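Local coordinates for protein putative enoyl-CoA hydratase (Streptomyces coelicolor A3, PDB 3G64) that probably acts as an enoyl-CoA hydratase, a trimeric crotonase-fold enzyme expected to add water across the double bond of enoyl-CoA thioesters, at residues A54-R58 and R59-R63; G78-D81 and E82-A86; P188-R192 and I193-S197. One frame throughout, in Å; residues are numbered along the deposited sequence.

Contact 1 of 3, residues A54-R58 and R59-R63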
loop_
_atom_site.group_PDB
_atom_site.type_symbol
_atom_site.label_atom_id
_atom_site.label_comp_id
_atom_site.label_asym_id
_atom_site.label_seq_id
_atom_site.Cartn_x
_atom_site.Cartn_y
_atom_site.Cartn_z
ATOM N N ALA A 54 17.242 21.992 3.667
ATOM C CA ALA A 54 17.674 22.463 2.348
ATOM C C ALA A 54 19.195 22.643 2.349
ATOM O O ALA A 54 19.897 22.262 1.414
ATOM C CB ALA A 54 16.963 23.786 1.979
ATOM N N GLU A 55 19.709 23.211 3.422
ATOM C CA GLU A 55 21.148 23.409 3.539
ATOM C C GLU A 55 21.945 22.084 3.602
ATOM O O GLU A 55 22.935 21.909 2.864
ATOM C CB GLU A 55 21.473 24.301 4.736
ATOM C CG GLU A 55 22.946 24.655 4.771
ATOM C CD GLU A 55 23.358 25.339 6.059
ATOM O OE1 GLU A 55 22.831 26.449 6.325
ATOM O OE2 GLU A 55 24.215 24.758 6.787
ATOM N N LEU A 56 21.525 21.151 4.461
ATOM C CA LEU A 56 22.184 19.841 4.509
ATOM C C LEU A 56 22.074 19.103 3.165
ATOM O O LEU A 56 22.956 18.342 2.790
ATOM C CB LEU A 56 21.589 18.964 5.607
ATOM C CG LEU A 56 21.687 19.522 7.019
ATOM C CD1 LEU A 56 21.061 18.612 8.065
ATOM C CD2 LEU A 56 23.154 19.818 7.355
ATOM N N SER A 57 20.969 19.302 2.461
ATOM C CA SER A 57 20.740 18.590 1.218
ATOM C C SER A 57 21.661 19.107 0.123
ATOM O O SER A 57 22.286 18.323 -0.577
ATOM C CB SER A 57 19.286 18.724 0.756
ATOM O OG SER A 57 18.424 17.971 1.603
ATOM N N ARG A 58 21.759 20.425 -0.003
ATOM C CA ARG A 58 22.546 21.003 -1.079
ATOM C C ARG A 58 24.039 20.771 -0.879
ATOM O O ARG A 58 24.785 20.682 -1.846
ATOM C CB ARG A 58 22.215 22.494 -1.281
ATOM C CG ARG A 58 22.978 23.446 -0.380
ATOM C CD ARG A 58 22.376 24.848 -0.479
ATOM N NE ARG A 58 23.083 25.801 0.374
ATOM C CZ ARG A 58 22.474 26.731 1.105
ATOM N NH1 ARG A 58 21.143 26.826 1.100
ATOM N NH2 ARG A 58 23.190 27.551 1.866
ATOM N N ARG A 59 24.475 20.649 0.369
ATOM C CA ARG A 59 25.889 20.413 0.642
ATOM C C ARG A 59 26.208 18.921 0.810
ATOM O O ARG A 59 27.354 18.569 1.034
ATOM C CB ARG A 59 26.367 21.195 1.876
ATOM C CG ARG A 59 26.133 22.701 1.815
ATOM C CD ARG A 59 26.598 23.387 3.096
ATOM N NE ARG A 59 26.457 22.504 4.253
ATOM C CZ ARG A 59 26.587 22.885 5.523
ATOM N NH1 ARG A 59 26.857 24.152 5.816
ATOM N NH2 ARG A 59 26.443 22.000 6.506
ATOM N N ARG A 60 25.198 18.059 0.674
ATOM C CA ARG A 60 25.348 16.621 0.907
ATOM C C ARG A 60 26.261 16.415 2.122
ATOM O O ARG A 60 27.281 15.706 2.085
ATOM C CB ARG A 60 25.840 15.884 -0.347
ATOM C CG ARG A 60 25.509 14.390 -0.323
ATOM C CD ARG A 60 26.023 13.636 -1.535
ATOM N NE ARG A 60 25.049 13.653 -2.618
ATOM C CZ ARG A 60 24.104 12.730 -2.805
ATOM N NH1 ARG A 60 23.991 11.701 -1.977
ATOM N NH2 ARG A 60 23.264 12.834 -3.831
ATOM N N ALA A 61 25.842 17.053 3.208
ATOM C CA ALA A 61 26.691 17.328 4.344
ATOM C C ALA A 61 26.889 16.094 5.236
ATOM O O ALA A 61 28.001 15.783 5.659
ATOM C CB ALA A 61 26.077 18.496 5.141
ATOM N N VAL A 62 25.793 15.386 5.471
ATOM C CA VAL A 62 25.754 14.303 6.412
ATOM C C VAL A 62 25.337 13.029 5.695
ATOM O O VAL A 62 24.879 13.072 4.549
ATOM C CB VAL A 62 24.794 14.640 7.573
ATOM C CG1 VAL A 62 25.125 16.028 8.134
ATOM C CG2 VAL A 62 23.345 14.594 7.115
ATOM N N ARG A 63 25.515 11.902 6.371
ATOM C CA ARG A 63 25.180 10.602 5.823
ATOM C C ARG A 63 24.018 9.986 6.572
ATOM O O ARG A 63 23.550 8.923 6.202
ATOM C CB ARG A 63 26.411 9.662 5.853
ATOM C CG ARG A 63 27.615 10.200 5.074
ATOM C CD ARG A 63 28.794 9.204 4.927
ATOM N NE ARG A 63 29.351 8.692 6.185
ATOM C CZ ARG A 63 30.197 9.347 6.987
ATOM N NH1 ARG A 63 30.600 10.576 6.699
ATOM N NH2 ARG A 63 30.633 8.765 8.098
#

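Contact 2 of 3, residues G78-D81 and E82-A86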
loop_
_atom_site.group_PDB
_atom_site.type_symbol
_atom_site.label_atom_id
_atom_site.label_comp_id
_atom_site.label_asym_id
_atom_site.label_seq_id
_atom_site.Cartn_x
_atom_site.Cartn_y
_atom_site.Cartn_z
ATOM N N GLY A 78 1.864 21.197 16.665
ATOM C CA GLY A 78 1.917 22.651 16.610
ATOM C C GLY A 78 1.427 23.286 17.911
ATOM O O GLY A 78 0.457 22.829 18.522
ATOM N N ASP A 79 2.082 24.356 18.334
ATOM C CA ASP A 79 1.696 25.030 19.577
ATOM C C ASP A 79 0.281 25.614 19.483
ATOM O O ASP A 79 -0.043 26.336 18.517
ATOM C CB ASP A 79 2.690 26.150 19.863
ATOM C CG ASP A 79 2.527 26.729 21.263
ATOM O OD1 ASP A 79 1.594 27.545 21.508
ATOM O OD2 ASP A 79 3.359 26.364 22.113
ATOM N N VAL A 80 -0.560 25.333 20.477
ATOM C CA VAL A 80 -1.954 25.763 20.400
ATOM C C VAL A 80 -2.175 27.283 20.404
ATOM O O VAL A 80 -3.097 27.781 19.760
ATOM C CB VAL A 80 -2.832 25.111 21.474
ATOM C CG1 VAL A 80 -4.185 25.794 21.510
ATOM C CG2 VAL A 80 -3.034 23.658 21.142
ATOM N N ASP A 81 -1.329 28.021 21.112
ATOM C CA ASP A 81 -1.448 29.469 21.116
ATOM C C ASP A 81 -0.594 30.133 20.046
ATOM O O ASP A 81 -1.061 31.052 19.349
ATOM C CB ASP A 81 -1.094 30.039 22.483
ATOM C CG ASP A 81 -2.281 30.009 23.451
ATOM O OD1 ASP A 81 -3.434 30.295 23.038
ATOM O OD2 ASP A 81 -2.052 29.694 24.628
ATOM N N GLU A 82 0.646 29.661 19.913
ATOM C CA GLU A 82 1.604 30.309 19.045
ATOM C C GLU A 82 1.404 29.964 17.573
ATOM O O GLU A 82 1.890 30.684 16.688
ATOM C CB GLU A 82 3.014 30.005 19.507
ATOM C CG GLU A 82 3.401 30.880 20.700
ATOM C CD GLU A 82 4.738 30.505 21.285
ATOM O OE1 GLU A 82 5.746 31.178 20.970
ATOM O OE2 GLU A 82 4.777 29.522 22.055
ATOM N N ILE A 83 0.695 28.865 17.311
ATOM C CA ILE A 83 0.314 28.549 15.939
ATOM C C ILE A 83 -1.173 28.753 15.759
ATOM O O ILE A 83 -1.576 29.694 15.100
ATOM C CB ILE A 83 0.792 27.154 15.475
ATOM C CG1 ILE A 83 2.321 27.173 15.342
ATOM C CG2 ILE A 83 0.206 26.810 14.104
ATOM C CD1 ILE A 83 2.905 25.937 14.717
ATOM N N ILE A 84 -1.988 27.922 16.393
ATOM C CA ILE A 84 -3.427 27.983 16.153
ATOM C C ILE A 84 -4.027 29.351 16.460
ATOM O O ILE A 84 -4.713 29.938 15.622
ATOM C CB ILE A 84 -4.179 26.855 16.901
ATOM C CG1 ILE A 84 -3.775 25.500 16.303
ATOM C CG2 ILE A 84 -5.689 27.093 16.850
ATOM C CD1 ILE A 84 -4.460 24.284 16.929
ATOM N N GLY A 85 -3.775 29.868 17.659
ATOM C CA GLY A 85 -4.258 31.188 18.000
ATOM C C GLY A 85 -3.781 32.234 17.002
ATOM O O GLY A 85 -4.542 33.104 16.586
ATOM N N ALA A 86 -2.515 32.165 16.605
ATOM C CA ALA A 86 -2.013 33.136 15.641
ATOM C C ALA A 86 -2.676 32.996 14.246
ATOM O O ALA A 86 -2.965 33.999 13.590
ATOM C CB ALA A 86 -0.498 33.017 15.517
#

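Contact 3 of 3, residues P188-R192 and I193-S197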
loop_
_atom_site.group_PDB
_atom_site.type_symbol
_atom_site.label_atom_id
_atom_site.label_comp_id
_atom_site.label_asym_id
_atom_site.label_seq_id
_atom_site.Cartn_x
_atom_site.Cartn_y
_atom_site.Cartn_z
ATOM N N PRO A 188 2.244 -1.372 20.853
ATOM C CA PRO A 188 1.981 -2.704 20.280
ATOM C C PRO A 188 1.152 -2.636 18.989
ATOM O O PRO A 188 1.458 -3.320 18.026
ATOM C CB PRO A 188 1.205 -3.434 21.397
ATOM C CG PRO A 188 1.544 -2.680 22.672
ATOM C CD PRO A 188 1.705 -1.229 22.219
ATOM N N GLU A 189 0.118 -1.806 18.976
ATOM C CA GLU A 189 -0.681 -1.646 17.780
ATOM C C GLU A 189 0.181 -1.041 16.657
ATOM O O GLU A 189 0.142 -1.500 15.518
ATOM C CB GLU A 189 -1.884 -0.738 18.059
ATOM C CG GLU A 189 -2.692 -0.480 16.784
ATOM C CD GLU A 189 -3.921 0.381 16.985
ATOM O OE1 GLU A 189 -4.147 0.908 18.098
ATOM O OE2 GLU A 189 -4.660 0.550 16.001
ATOM N N ALA A 190 0.952 -0.010 17.004
ATOM C CA ALA A 190 1.846 0.666 16.059
ATOM C C ALA A 190 2.799 -0.334 15.410
ATOM O O ALA A 190 2.995 -0.314 14.189
ATOM C CB ALA A 190 2.628 1.795 16.760
ATOM N N GLU A 191 3.381 -1.214 16.226
ATOM C CA GLU A 191 4.254 -2.260 15.717
ATOM C C GLU A 191 3.497 -3.220 14.793
ATOM O O GLU A 191 3.964 -3.548 13.715
ATOM C CB GLU A 191 4.873 -3.027 16.891
ATOM C CG GLU A 191 6.205 -3.669 16.573
ATOM C CD GLU A 191 6.091 -4.858 15.637
ATOM O OE1 GLU A 191 5.155 -5.678 15.808
ATOM O OE2 GLU A 191 6.948 -4.982 14.731
ATOM N N ARG A 192 2.339 -3.700 15.239
ATOM C CA ARG A 192 1.514 -4.583 14.413
ATOM C C ARG A 192 1.158 -3.975 13.049
ATOM O O ARG A 192 1.219 -4.657 12.028
ATOM C CB ARG A 192 0.211 -4.949 15.146
ATOM C CG ARG A 192 0.392 -5.910 16.336
ATOM C CD ARG A 192 -0.952 -6.536 16.783
ATOM N NE ARG A 192 -2.027 -5.558 16.996
ATOM C CZ ARG A 192 -2.279 -4.951 18.154
ATOM N NH1 ARG A 192 -1.531 -5.189 19.214
ATOM N NH2 ARG A 192 -3.280 -4.100 18.251
ATOM N N ILE A 193 0.756 -2.710 13.015
ATOM C CA ILE A 193 0.283 -2.158 11.747
ATOM C C ILE A 193 1.383 -1.606 10.848
ATOM O O ILE A 193 1.093 -1.128 9.742
ATOM C CB ILE A 193 -0.876 -1.135 11.909
ATOM C CG1 ILE A 193 -0.383 0.200 12.472
ATOM C CG2 ILE A 193 -2.026 -1.717 12.758
ATOM C CD1 ILE A 193 -1.524 1.182 12.822
ATOM N N GLY A 194 2.638 -1.655 11.293
ATOM C CA GLY A 194 3.729 -1.236 10.414
ATOM C C GLY A 194 4.378 0.130 10.640
ATOM O O GLY A 194 5.187 0.586 9.814
ATOM N N LEU A 195 4.065 0.764 11.762
ATOM C CA LEU A 195 4.607 2.099 12.062
ATOM C C LEU A 195 5.959 2.109 12.764
ATOM O O LEU A 195 6.571 3.174 12.866
ATOM C CB LEU A 195 3.649 2.893 12.937
ATOM C CG LEU A 195 2.416 3.490 12.299
ATOM C CD1 LEU A 195 1.492 4.074 13.398
ATOM C CD2 LEU A 195 2.866 4.547 11.309
ATOM N N ILE A 196 6.421 0.950 13.251
ATOM C CA ILE A 196 7.693 0.886 13.986
ATOM C C ILE A 196 8.766 0.130 13.231
ATOM O O ILE A 196 8.533 -1.009 12.805
ATOM C CB ILE A 196 7.517 0.160 15.339
ATOM C CG1 ILE A 196 6.409 0.826 16.150
ATOM C CG2 ILE A 196 8.850 0.090 16.128
ATOM C CD1 ILE A 196 6.664 2.266 16.386
ATOM N N SER A 197 9.951 0.730 13.093
ATOM C CA SER A 197 11.072 0.057 12.422
ATOM C C SER A 197 11.905 -0.771 13.406
ATOM O O SER A 197 12.439 -1.818 13.055
ATOM C CB SER A 197 11.979 1.091 11.746
ATOM O OG SER A 197 11.195 2.063 11.064
HETATM O O HOH W 1 5.939 -1.938 12.558
#

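Contact 1 of 3, residues A54-R58 and R59-R63
The guanidinium of R59 carries the carboxylate of E55 over one of its faces. OE2 of E55 stands 2.9 Å from NH1 of R59 but well out of the guanidinium plane. In this salt bridge the oxygen feels the charge but lines up with none of the hydrogens. The carboxylate and guanidinium planes are 50° apart. At the edge of the same guanidinium, in its plane, lies the methyl of A61. CD2 of L56 comes in obliquely, 4.0 Å from NH2 of R59. The guanidinium of R58 has the CG of E55 on one face, 4.1 Å above its plane and toward the rim. E55 gets there with an extended chain, CG turned anti to the backbone N (chi1 -173°), and runs alongside R59. Its other oxygen, OE1, accepts a hydrogen bond from T13 N.

Helix 43-58 ends here in a Schellman motif, with R60 at positive phi. A61 N bonds to L56 O at 3.2 Å, in the carbonyl plane. R60 N reaches S57 O at 3.2 Å from above that carbonyl plane. The turn brings A61 CB within 3.9 Å of L56 CD2, the apolar contact that often accompanies this motif. V62 CG1 lies 4.3 Å from the same methyl. The side chain of R60 leads away to L222 and A225 on helix 221-234, while the backbone runs on into strand 64-69.

Contact 2 of 3, residues G78-D81 and E82-A86
The carbonyl of D79 accepts from two backbone amides, I83 N at 2.9 Å and I84 N at 3.3 Å, as the first turn of helix 80-87 widens into a pi-type turn at 82-85. V80 O follows the wider pattern and takes G85 N at 3.0 Å. D79 is the N-cap. Its OD1 receives E82 N at 2.8 Å in a nearly straight bond, with an N-H...O angle of 170°. D81 N also bonds to OD1, from the opposite face of the carboxylate. Both donors use the anti side of the oxygen. CG stands anti to the backbone N (chi1 -169°), which turns OD1 back toward these amides. With an alanine here, the amides of D81 and E82 would probably lose the oxygen that accepts both of them, and R34 would lose its weak second partner.

The second oxygen, OD2 of D79, is 3.5 Å from OE2 of E82, and the two carboxylate planes are 80° apart. These like charges are probably eased by R34, which forms a salt bridge with E82 and a long, weak ion pair with D79. On another side of the turn, CD1 of I83 rests 3.9 Å from CA of G78.

In crotonase-family enzymes the loop entering this helix usually supplies one amide of the oxyanion hole. I83 packs on F43 and Y46 of helix 43-58. V80 and D81 meet F266 of a second subunit, whose H263 bonds to D81 and whose Y259, on helix 257-267, packs on I84.

Contact 3 of 3, residues P188-R192 and I193-S197
The CB of A190 overlaps the side chain of I196, with CG1 of I196 at 4.0 Å, and also meets CB of L195 at 4.1 Å. All three residues pack on F146 of strand 145-147. The chain doubles back to bring them together in a Schellman motif that ends helix 187-193. G194 makes the reversal with a phi of 104°. Any side chain here would press its CB into the carbonyl oxygen of I193, so the turn suits a glycine. L195 N bonds to A190 O at 2.9 Å, whereas G194 N makes only weak bonds, to E191 O and A190 O.

I193 gives the last turn an apolar side. With chi1 at 73° both gamma carbons flank the backbone N, which bonds to E189 O, and each comes to 3.5 Å from that oxygen. Its side chain also touches V170, H174 and L178 on helices 162-170 and 172-181. Past the turn, S197 joins R138 of strand 137-140.

A water bridges the two segments where the backbone leaves the helix. It donates to E191 O at 2.8 Å and accepts from I196 N at 3.0 Å.

The three contacts follow one another along the chain without touching, and each pair has centres 30 Å apart. Contacts 1 and 3 lie on opposite sides of the chain's centre. Both end a helix with the same motif, whereas contact 2 starts one. Nearest atoms are about 15 Å apart between contacts 1 and 3, about 17 Å between 2 and 3 and about 19 Å between 1 and 2. Helix 43-58 spans the first two, from contact 2 near its start to contact 1 at its end. Contact 2 lies at a subunit interface, while no other chain of the assembly touches contact 1. In contact 3, G194 lies about 10 Å from a bound zinc ion.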